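Local coordinates for protein actibind (Aspergillus niger, PDB 3D3Z) that cleaves RNA as a secreted T2-family ribonuclease, probably with little base specificity and a preference for adenylic acid, at residues A[48-53]-A[88-93]; A[30-35]-A[141-146]; A[76-81]-A[134-139]. All blocks are in the same frame, centred on the assembly; numbering follows the deposited sequence.

Contact 1 of 3, residues A[48-53]-A[88-93]. With D3Z (1-(5-deoxy-beta-L-xylofuranosyl)pyrimidine-2,4(1H,3H)-dione), chain E; EDO (1,2-ethanediol), chain F.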
loop_
_atom_site.group_PDB
_atom_site.type_symbol
_atom_site.label_atom_id
_atom_site.label_comp_id
_atom_site.label_asym_id
_atom_site.label_seq_id
_atom_site.Cartn_x
_atom_site.Cartn_y
_atom_site.Cartn_z
ATOM N N TRP A 48 -2.397 8.839 -8.483
ATOM C CA TRP A 48 -3.092 7.721 -7.897
ATOM C C TRP A 48 -3.177 8.012 -6.399
ATOM O O TRP A 48 -2.534 8.956 -5.894
ATOM C CB TRP A 48 -2.329 6.434 -8.173
ATOM C CG TRP A 48 -2.391 5.970 -9.632
ATOM C CD1 TRP A 48 -1.986 6.652 -10.744
ATOM C CD2 TRP A 48 -2.888 4.708 -10.089
ATOM N NE1 TRP A 48 -2.230 5.882 -11.887
ATOM C CE2 TRP A 48 -2.775 4.684 -11.506
ATOM C CE3 TRP A 48 -3.448 3.609 -9.444
ATOM C CZ2 TRP A 48 -3.208 3.602 -12.271
ATOM C CZ3 TRP A 48 -3.882 2.520 -10.217
ATOM C CH2 TRP A 48 -3.757 2.528 -11.601
ATOM N N THR A 49 -3.985 7.204 -5.718
ATOM C CA THR A 49 -4.202 7.273 -4.262
ATOM C C THR A 49 -3.906 5.924 -3.588
ATOM O O THR A 49 -3.756 4.891 -4.240
ATOM C CB THR A 49 -5.621 7.702 -3.967
ATOM O OG1 THR A 49 -6.549 6.876 -4.662
ATOM C CG2 THR A 49 -5.826 9.144 -4.424
ATOM N N ILE A 50 -3.824 5.948 -2.257
ATOM C CA ILE A 50 -3.528 4.809 -1.430
ATOM C C ILE A 50 -4.770 3.965 -1.219
ATOM O O ILE A 50 -5.859 4.457 -0.943
ATOM C CB ILE A 50 -2.989 5.204 0.033
ATOM C CG1 ILE A 50 -1.695 6.063 -0.071
ATOM C CG2 ILE A 50 -2.806 3.942 0.904
ATOM C CD1 ILE A 50 -1.282 6.872 1.212
ATOM N N HIS A 51 -4.586 2.676 -1.366
ATOM C CA HIS A 51 -5.529 1.684 -0.897
ATOM C C HIS A 51 -5.055 1.164 0.481
ATOM O O HIS A 51 -5.784 1.197 1.445
ATOM C CB HIS A 51 -5.661 0.551 -1.928
ATOM C CG HIS A 51 -6.762 -0.439 -1.639
ATOM N ND1 HIS A 51 -7.114 -1.419 -2.548
ATOM C CD2 HIS A 51 -7.603 -0.588 -0.583
ATOM C CE1 HIS A 51 -8.112 -2.137 -2.051
ATOM N NE2 HIS A 51 -8.444 -1.635 -0.869
ATOM N N GLY A 52 -3.843 0.658 0.532
ATOM C CA GLY A 52 -3.249 0.127 1.773
ATOM C C GLY A 52 -1.849 -0.449 1.698
ATOM O O GLY A 52 -1.089 -0.179 0.773
ATOM N N LEU A 53 -1.540 -1.236 2.723
ATOM C CA LEU A 53 -0.335 -2.023 2.859
ATOM C C LEU A 53 -0.750 -3.359 3.468
ATOM O O LEU A 53 -1.309 -3.384 4.546
ATOM C CB LEU A 53 0.689 -1.284 3.747
ATOM C CG LEU A 53 2.023 -2.036 3.987
ATOM C CD1 LEU A 53 2.872 -2.198 2.674
ATOM C CD2 LEU A 53 2.829 -1.282 5.098
ATOM N N LEU A 88 -2.561 13.053 9.024
ATOM C CA LEU A 88 -3.984 12.975 8.831
ATOM C C LEU A 88 -4.452 13.845 7.631
ATOM O O LEU A 88 -5.254 13.380 6.841
ATOM C CB LEU A 88 -4.740 13.324 10.117
ATOM C CG LEU A 88 -6.260 13.259 10.219
ATOM C CD1 LEU A 88 -6.897 11.897 9.890
ATOM C CD2 LEU A 88 -6.653 13.698 11.688
ATOM N N SER A 89 -3.912 15.054 7.487
ATOM C CA SER A 89 -4.189 15.959 6.354
ATOM C C SER A 89 -3.804 15.294 5.015
ATOM O O SER A 89 -4.589 15.280 4.041
ATOM C CB SER A 89 -3.371 17.248 6.495
ATOM O OG SER A 89 -3.832 18.039 7.569
ATOM N N TYR A 90 -2.609 14.723 5.003
ATOM C CA TYR A 90 -2.141 13.976 3.869
ATOM C C TYR A 90 -3.063 12.746 3.567
ATOM O O TYR A 90 -3.366 12.466 2.397
ATOM C CB TYR A 90 -0.679 13.555 4.049
ATOM C CG TYR A 90 -0.077 12.841 2.849
ATOM C CD1 TYR A 90 0.752 13.511 1.961
ATOM C CD2 TYR A 90 -0.280 11.466 2.646
ATOM C CE1 TYR A 90 1.295 12.864 0.853
ATOM C CE2 TYR A 90 0.238 10.806 1.519
ATOM C CZ TYR A 90 1.034 11.522 0.646
ATOM O OH TYR A 90 1.590 10.911 -0.434
ATOM N N MET A 91 -3.493 12.005 4.585
ATOM C CA MET A 91 -4.396 10.914 4.345
ATOM C C MET A 91 -5.748 11.306 3.750
ATOM O O MET A 91 -6.337 10.560 2.903
ATOM C CB MET A 91 -4.588 10.089 5.607
ATOM C CG MET A 91 -3.323 9.347 6.050
ATOM S SD MET A 91 -3.491 8.660 7.700
ATOM C CE MET A 91 -5.110 7.827 7.656
ATOM N N LYS A 92 -6.285 12.439 4.200
ATOM C CA LYS A 92 -7.478 12.978 3.591
ATOM C C LYS A 92 -7.335 13.241 2.084
ATOM O O LYS A 92 -8.271 13.010 1.315
ATOM C CB LYS A 92 -7.869 14.265 4.301
ATOM C CG LYS A 92 -8.445 14.019 5.673
ATOM C CD LYS A 92 -8.683 15.345 6.396
ATOM C CE LYS A 92 -9.181 15.203 7.847
ATOM N NZ LYS A 92 -8.887 16.387 8.756
ATOM N N GLU A 93 -6.147 13.676 1.671
ATOM C CA GLU A 93 -5.844 13.994 0.283
ATOM C C GLU A 93 -5.505 12.748 -0.580
ATOM O O GLU A 93 -6.080 12.564 -1.654
ATOM C CB GLU A 93 -4.701 15.025 0.230
ATOM C CG GLU A 93 -4.195 15.303 -1.164
ATOM C CD GLU A 93 -5.252 15.860 -2.133
ATOM O OE1 GLU A 93 -6.329 16.251 -1.709
ATOM O OE2 GLU A 93 -4.995 15.840 -3.319
HETATM N N1 D3Z E . -13.059 1.357 -1.209
HETATM C C2 D3Z E . -13.216 2.422 -0.300
HETATM N N3 D3Z E . -12.645 3.594 -0.559
HETATM C C4 D3Z E . -11.912 3.795 -1.654
HETATM C C5 D3Z E . -11.754 2.763 -2.541
HETATM C C6 D3Z E . -12.341 1.527 -2.308
HETATM O O2 D3Z E . -13.886 2.293 0.746
HETATM O O4 D3Z E . -11.377 4.892 -1.916
HETATM C "C1'" D3Z E . -13.654 0.071 -0.950
HETATM C "C2'" D3Z E . -13.818 -0.008 0.554
HETATM O "O2'" D3Z E . -15.215 0.025 0.897
HETATM C "C3'" D3Z E . -13.075 -1.260 0.989
HETATM C "C4'" D3Z E . -12.523 -1.904 -0.270
HETATM O "O3'" D3Z E . -11.999 -0.929 1.851
HETATM O "O4'" D3Z E . -12.762 -0.983 -1.352
HETATM C "C5'" D3Z E . -11.042 -2.213 -0.078
HETATM C C1 EDO F . -10.800 14.768 -2.305
HETATM O O1 EDO F . -11.222 13.800 -3.285
HETATM C C2 EDO F . -9.702 14.141 -1.445
HETATM O O2 EDO F . -8.688 13.499 -2.239
#
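I50 sends its CD1 methyl to the edge of the Y90 ring, meeting CE2 at 4.2 Å and lying near the ring plane, so the aromatic face is not what the isoleucine covers. Y90 gets there by swinging CG anti to its backbone N (chi1 -176°), which brings the end of the ring nearer the strand than its CB direction alone would. The ring face serves other partners: Y94 stacks on Y90, and K148 makes a cation-pi contact with it. A branched isoleucine suits the strand because it fills a buried site with hydrocarbon alone, whereas tyrosine suits a helix flank that is only partly buried. At the other end of the contact, the T49 CG2 methyl lies 4.4 Å from the backbone O of E93. That same O accepts a hydrogen bond of 2.8 Å from O2 of an ethanediol, probably a crystallisation additive. One residue beyond I50, the predicted active-site H51 and G52 both face T33 in a classic beta bulge, and H51 lines the nucleoside pocket. Strand 49-56 runs beside strand 29-35 in the T2 ribonuclease sheet, while helix 85-94 packs next to helices 75-81, 104-116 and 134-147.

Contact 2 of 3, residues A[30-35]-A[141-146]. With D3Z (1-(5-deoxy-beta-L-xylofuranosyl)pyrimidine-2,4(1H,3H)-dione), chain E.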
loop_
_atom_site.group_PDB
_atom_site.type_symbol
_atom_site.label_atom_id
_atom_site.label_comp_id
_atom_site.label_asym_id
_atom_site.label_seq_id
_atom_site.Cartn_x
_atom_site.Cartn_y
_atom_site.Cartn_z
ATOM N N LEU A 30 4.926 -7.951 1.377
ATOM C CA LEU A 30 4.223 -6.731 1.754
ATOM C C LEU A 30 3.800 -6.009 0.485
ATOM O O LEU A 30 4.628 -5.634 -0.298
ATOM C CB LEU A 30 5.116 -5.799 2.603
ATOM C CG LEU A 30 5.241 -6.067 4.103
ATOM C CD1 LEU A 30 3.952 -5.630 4.798
ATOM C CD2 LEU A 30 5.521 -7.444 4.425
ATOM N N LEU A 31 2.499 -5.775 0.352
ATOM C CA LEU A 31 1.907 -5.162 -0.835
ATOM C C LEU A 31 1.498 -3.741 -0.543
ATOM O O LEU A 31 0.618 -3.522 0.264
ATOM C CB LEU A 31 0.679 -5.965 -1.312
ATOM C CG LEU A 31 0.885 -7.348 -1.932
ATOM C CD1 LEU A 31 1.608 -8.408 -1.022
ATOM C CD2 LEU A 31 -0.483 -7.845 -2.338
ATOM N N GLN A 32 2.137 -2.798 -1.217
ATOM C CA GLN A 32 1.674 -1.415 -1.220
ATOM C C GLN A 32 0.694 -1.282 -2.389
ATOM O O GLN A 32 1.055 -1.375 -3.552
ATOM C CB GLN A 32 2.802 -0.404 -1.330
ATOM C CG GLN A 32 2.451 1.009 -0.783
ATOM C CD GLN A 32 1.425 1.782 -1.613
ATOM O OE1 GLN A 32 1.719 2.276 -2.715
ATOM N NE2 GLN A 32 0.231 2.023 -1.014
ATOM N N THR A 33 -0.573 -1.063 -2.041
ATOM C CA THR A 33 -1.659 -1.096 -3.045
ATOM C C THR A 33 -2.203 0.315 -3.286
ATOM O O THR A 33 -2.223 1.153 -2.373
ATOM C CB THR A 33 -2.773 -2.047 -2.622
ATOM O OG1 THR A 33 -3.335 -1.600 -1.386
ATOM C CG2 THR A 33 -2.195 -3.419 -2.437
ATOM N N GLN A 34 -2.604 0.579 -4.530
ATOM C CA GLN A 34 -3.079 1.875 -4.945
ATOM C C GLN A 34 -4.369 1.834 -5.791
ATOM O O GLN A 34 -4.678 0.834 -6.421
ATOM C CB GLN A 34 -1.968 2.559 -5.748
ATOM C CG GLN A 34 -0.672 2.715 -5.011
ATOM C CD GLN A 34 0.391 3.421 -5.826
ATOM O OE1 GLN A 34 0.093 4.017 -6.886
ATOM N NE2 GLN A 34 1.610 3.468 -5.281
ATOM N N PHE A 35 -5.100 2.945 -5.821
ATOM C CA PHE A 35 -6.290 3.091 -6.640
ATOM C C PHE A 35 -6.163 4.201 -7.666
ATOM O O PHE A 35 -5.529 5.183 -7.390
ATOM C CB PHE A 35 -7.425 3.592 -5.757
ATOM C CG PHE A 35 -8.076 2.535 -4.963
ATOM C CD1 PHE A 35 -8.450 1.353 -5.555
ATOM C CD2 PHE A 35 -8.394 2.747 -3.625
ATOM C CE1 PHE A 35 -9.105 0.407 -4.838
ATOM C CE2 PHE A 35 -9.050 1.778 -2.913
ATOM C CZ PHE A 35 -9.401 0.618 -3.518
ATOM N N GLN A 141 1.694 6.168 8.999
ATOM C CA GLN A 141 2.939 6.821 8.539
ATOM C C GLN A 141 3.777 5.975 7.558
ATOM O O GLN A 141 4.195 6.488 6.535
ATOM C CB GLN A 141 3.816 7.320 9.720
ATOM C CG GLN A 141 4.942 8.259 9.230
ATOM C CD GLN A 141 4.453 9.537 8.587
ATOM O OE1 GLN A 141 3.835 10.371 9.245
ATOM N NE2 GLN A 141 4.842 9.768 7.338
ATOM N N GLN A 142 3.981 4.704 7.859
ATOM C CA GLN A 142 4.798 3.788 7.028
ATOM C C GLN A 142 4.153 3.616 5.628
ATOM O O GLN A 142 4.814 3.693 4.626
ATOM C CB GLN A 142 4.894 2.439 7.737
ATOM C CG GLN A 142 5.786 1.406 7.059
ATOM C CD GLN A 142 7.204 1.845 6.857
ATOM O OE1 GLN A 142 7.823 2.390 7.764
ATOM N NE2 GLN A 142 7.732 1.603 5.679
ATOM N N VAL A 143 2.837 3.377 5.594
ATOM C CA VAL A 143 2.103 3.233 4.294
ATOM C C VAL A 143 2.355 4.461 3.428
ATOM O O VAL A 143 2.767 4.397 2.237
ATOM C CB VAL A 143 0.581 3.000 4.508
ATOM C CG1 VAL A 143 -0.116 2.875 3.119
ATOM C CG2 VAL A 143 0.369 1.787 5.368
ATOM N N VAL A 144 2.187 5.613 4.046
ATOM C CA VAL A 144 2.403 6.904 3.384
ATOM C C VAL A 144 3.835 7.040 2.895
ATOM O O VAL A 144 4.085 7.428 1.734
ATOM C CB VAL A 144 2.003 8.119 4.295
ATOM C CG1 VAL A 144 2.623 9.469 3.765
ATOM C CG2 VAL A 144 0.444 8.260 4.378
ATOM N N ASP A 145 4.790 6.685 3.767
ATOM C CA ASP A 145 6.202 6.789 3.394
ATOM C C ASP A 145 6.523 5.943 2.140
ATOM O O ASP A 145 7.219 6.397 1.242
ATOM C CB ASP A 145 7.123 6.358 4.550
ATOM C CG ASP A 145 7.142 7.351 5.704
ATOM O OD1 ASP A 145 6.714 8.502 5.538
ATOM O OD2 ASP A 145 7.653 6.960 6.754
ATOM N N LEU A 146 6.011 4.728 2.109
ATOM C CA LEU A 146 6.249 3.809 0.970
ATOM C C LEU A 146 5.507 4.275 -0.286
ATOM O O LEU A 146 6.082 4.348 -1.380
ATOM C CB LEU A 146 5.816 2.425 1.367
ATOM C CG LEU A 146 6.287 1.301 0.466
ATOM C CD1 LEU A 146 7.825 1.209 0.407
ATOM C CD2 LEU A 146 5.671 0.021 1.016
HETATM N N1 D3Z E . -13.059 1.357 -1.209
HETATM C C2 D3Z E . -13.216 2.422 -0.300
HETATM N N3 D3Z E . -12.645 3.594 -0.559
HETATM C C4 D3Z E . -11.912 3.795 -1.654
HETATM C C5 D3Z E . -11.754 2.763 -2.541
HETATM C C6 D3Z E . -12.341 1.527 -2.308
HETATM O O2 D3Z E . -13.886 2.293 0.746
HETATM O O4 D3Z E . -11.377 4.892 -1.916
HETATM C "C1'" D3Z E . -13.654 0.071 -0.950
HETATM C "C2'" D3Z E . -13.818 -0.008 0.554
HETATM O "O2'" D3Z E . -15.215 0.025 0.897
HETATM C "C3'" D3Z E . -13.075 -1.260 0.989
HETATM C "C4'" D3Z E . -12.523 -1.904 -0.270
HETATM O "O3'" D3Z E . -11.999 -0.929 1.851
HETATM O "O4'" D3Z E . -12.762 -0.983 -1.352
HETATM C "C5'" D3Z E . -11.042 -2.213 -0.078
#
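V143 and L146 of helix 134-147 touch Q32, a glutamine set in the central antiparallel sheet of the RNase T2 fold, and together they pack helix on sheet in the buried heart of the chain. The helical segment opens at Q141, whose NE2 donates to D145 OD1 at 2.9 Å, one turn further on, from above the carboxylate plane; this pair lies on the partly exposed side, where polar residues belong. Q142 takes no part with Q32; its OE1 accepts from the G211 backbone N, and its side chain touches Y214 of strand 213-216. V143 brings CG1 to 4.2 Å from Q32 NE2, a compact branched residue lying against the amide end of Q32. L146 is directed toward the strand: its CD2 methyl lies 3.7 Å from Q32 CB, and the two side chains run past each other in opposite directions. The methylenes of Q32 therefore serve as apolar surface for leucine, and its bend at chi2 (-69°) carries the amide to polar partners. NE2 reaches the backbone O of G52 in the next strand. On the other branch, Q34 NE2 donates to Q32 OE1 at 2.8 Å, nearly in line with the side-chain C=O of Q32 and with an N-H...O angle of 164°.

Contact 3 of 3, residues A[76-81]-A[134-139]. With NAG (2-acetamido-2-deoxy-beta-D-glucopyranose), chain B.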
loop_
_atom_site.group_PDB
_atom_site.type_symbol
_atom_site.label_atom_id
_atom_site.label_comp_id
_atom_site.label_asym_id
_atom_site.label_seq_id
_atom_site.Cartn_x
_atom_site.Cartn_y
_atom_site.Cartn_z
ATOM N N THR A 76 -9.001 8.298 13.369
ATOM C CA THR A 76 -8.801 9.729 13.272
ATOM C C THR A 76 -8.408 10.316 14.670
ATOM O O THR A 76 -7.512 11.122 14.827
ATOM C CB THR A 76 -10.101 10.377 12.752
ATOM O OG1 THR A 76 -10.309 9.918 11.412
ATOM C CG2 THR A 76 -10.013 11.928 12.756
ATOM N N SER A 77 -9.137 9.903 15.688
ATOM C CA SER A 77 -8.792 10.277 17.056
ATOM C C SER A 77 -7.432 9.778 17.537
ATOM O O SER A 77 -6.741 10.506 18.258
ATOM C CB SER A 77 -9.839 9.727 17.999
ATOM O OG SER A 77 -11.073 10.359 17.689
ATOM N N ILE A 78 -7.037 8.578 17.116
ATOM C CA ILE A 78 -5.736 8.031 17.504
ATOM C C ILE A 78 -4.642 8.902 16.893
ATOM O O ILE A 78 -3.700 9.323 17.584
ATOM C CB ILE A 78 -5.590 6.584 17.086
ATOM C CG1 ILE A 78 -6.468 5.668 17.955
ATOM C CG2 ILE A 78 -4.175 6.191 17.178
ATOM C CD1 ILE A 78 -6.668 4.310 17.452
ATOM N N LEU A 79 -4.803 9.248 15.616
ATOM C CA LEU A 79 -3.814 10.081 14.942
ATOM C C LEU A 79 -3.740 11.483 15.548
ATOM O O LEU A 79 -2.644 12.027 15.716
ATOM C CB LEU A 79 -4.079 10.210 13.420
ATOM C CG LEU A 79 -3.950 8.859 12.634
ATOM C CD1 LEU A 79 -4.303 9.019 11.107
ATOM C CD2 LEU A 79 -2.620 8.137 12.766
ATOM N N GLU A 80 -4.892 12.066 15.847
ATOM C CA GLU A 80 -4.932 13.381 16.484
ATOM C C GLU A 80 -4.266 13.393 17.850
ATOM O O GLU A 80 -3.469 14.251 18.127
ATOM C CB GLU A 80 -6.354 13.852 16.629
ATOM C CG GLU A 80 -6.955 14.292 15.268
ATOM C CD GLU A 80 -8.468 14.403 15.241
ATOM O OE1 GLU A 80 -9.173 13.771 16.091
ATOM O OE2 GLU A 80 -8.964 15.104 14.321
ATOM N N ALA A 81 -4.588 12.410 18.678
ATOM C CA ALA A 81 -3.962 12.250 19.991
ATOM C C ALA A 81 -2.440 12.108 19.927
ATOM O O ALA A 81 -1.738 12.549 20.825
ATOM C CB ALA A 81 -4.601 11.097 20.717
ATOM N N GLU A 134 0.511 3.242 19.652
ATOM C CA GLU A 134 1.638 3.851 18.955
ATOM C C GLU A 134 1.799 3.196 17.584
ATOM O O GLU A 134 2.074 3.895 16.595
ATOM C CB GLU A 134 2.986 3.724 19.699
ATOM C CG GLU A 134 4.123 4.371 18.989
ATOM C CD GLU A 134 5.410 4.387 19.824
ATOM O OE1 GLU A 134 5.410 3.800 20.953
ATOM O OE2 GLU A 134 6.383 4.961 19.294
ATOM N N GLU A 135 1.653 1.873 17.545
ATOM C CA GLU A 135 1.848 1.122 16.287
ATOM C C GLU A 135 0.808 1.396 15.179
ATOM O O GLU A 135 1.098 1.184 13.992
ATOM C CB GLU A 135 1.998 -0.378 16.548
ATOM C CG GLU A 135 0.725 -1.278 16.675
ATOM C CD GLU A 135 -0.098 -1.042 17.903
ATOM O OE1 GLU A 135 0.193 -0.056 18.650
ATOM O OE2 GLU A 135 -1.027 -1.868 18.169
ATOM N N VAL A 136 -0.379 1.855 15.586
ATOM C CA VAL A 136 -1.439 2.266 14.666
ATOM C C VAL A 136 -0.973 3.494 13.898
ATOM O O VAL A 136 -0.983 3.492 12.700
ATOM C CB VAL A 136 -2.776 2.473 15.399
ATOM C CG1 VAL A 136 -3.911 2.941 14.422
ATOM C CG2 VAL A 136 -3.163 1.200 16.034
ATOM N N GLY A 137 -0.526 4.530 14.595
ATOM C CA GLY A 137 -0.036 5.716 13.914
ATOM C C GLY A 137 1.200 5.468 13.065
ATOM O O GLY A 137 1.328 6.043 11.958
ATOM N N ASP A 138 2.126 4.656 13.586
ATOM C CA ASP A 138 3.338 4.338 12.854
ATOM C C ASP A 138 3.015 3.613 11.520
ATOM O O ASP A 138 3.723 3.813 10.509
ATOM C CB ASP A 138 4.284 3.461 13.662
ATOM C CG ASP A 138 5.057 4.234 14.756
ATOM O OD1 ASP A 138 5.017 5.490 14.834
ATOM O OD2 ASP A 138 5.726 3.499 15.493
ATOM N N PHE A 139 2.014 2.733 11.558
ATOM C CA PHE A 139 1.538 1.986 10.392
ATOM C C PHE A 139 1.061 2.966 9.302
ATOM O O PHE A 139 1.603 2.976 8.187
ATOM C CB PHE A 139 0.469 0.966 10.789
ATOM C CG PHE A 139 -0.370 0.468 9.591
ATOM C CD1 PHE A 139 0.050 -0.617 8.826
ATOM C CD2 PHE A 139 -1.519 1.111 9.226
ATOM C CE1 PHE A 139 -0.697 -1.046 7.748
ATOM C CE2 PHE A 139 -2.302 0.663 8.157
ATOM C CZ PHE A 139 -1.865 -0.426 7.426
HETATM C C1 NAG B . -9.462 4.694 20.601
HETATM C C2 NAG B . -8.987 5.515 21.826
HETATM C C3 NAG B . -8.270 4.592 22.803
HETATM C C4 NAG B . -9.094 3.370 23.101
HETATM C C5 NAG B . -9.480 2.666 21.789
HETATM C C6 NAG B . -10.272 1.375 21.989
HETATM C C7 NAG B . -8.406 7.847 21.341
HETATM C C8 NAG B . -7.369 8.896 21.051
HETATM N N2 NAG B . -8.055 6.561 21.452
HETATM O O3 NAG B . -7.921 5.302 23.981
HETATM O O4 NAG B . -8.263 2.575 23.915
HETATM O O5 NAG B . -10.221 3.581 20.995
HETATM O O6 NAG B . -11.410 1.632 22.779
HETATM O O7 NAG B . -9.575 8.208 21.446
#
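Two helices of the T2 ribonuclease fold, 75-81 and 134-147, meet here through a small apolar patch in which a leucine lies against a glycine. The backbones come nearest at L79 and G137, whose CA atoms are 5.9 Å apart. At G137 the second helix offers bare backbone, and the L79 methyl CD2 lies 3.7 Å from G137 CA. The leucine keeps CG anti to its carbonyl carbon (chi1 -65°); chi2 of 177° then sends CD1 anti to CA, while the second branch, CD2, turns onto the G137 backbone, closer to the second helix than the direction of CB suggests. One residue earlier, I78 points at the same helix and sets its CG2 methyl 4.3 Å from V136 CG1. Branched methyl against branched methyl is a good match in this buried place, since both residues offer broad apolar surface without a polar group to satisfy.

Beyond the patch, L79 also touches L87 and M91 of helix 85-94, and V136 touches W112 of helix 104-116. The polar residues of 134-139 turn to other partners: E135 forms a salt bridge with R70, and D138 forms one with R84.

On its outer side, helix 75-81 lies under sugar attached to the protein itself, which is a neighbour of the helix and not a bound substrate. The acetyl group of the N-acetylglucosamine lies against the small S77 and A81: S77 CB is 3.8 Å from its O7, and the A81 CB methyl lies 3.6 Å from its C8. I78 thus serves two sides at once. While CG2 faces V136, its other branch carries CG1 to 3.9 Å from N2 of the sugar.

Contacts 1 and 2 are neighbours, their centres about 9 Å apart, because strands 29-35 and 49-56 pair directly: T49 O lies 2.8 Å from F35 N, and H51 N lies 3.0 Å from T33 O. Through F35 and H51, whose rings stack, both also reach the nucleoside pocket, so the sheet that packs on the helices helps to line it. Contact 3 is more remote, its centre about 14 Å from that of contact 1 and about 16 Å from that of contact 2. It meets contact 1 through M91 SD and L79 CD1, 3.5 Å apart, and shares helix 134-147 with contact 2. V136 there remains about 10 Å, side chain to side chain, from the predicted active-site E111.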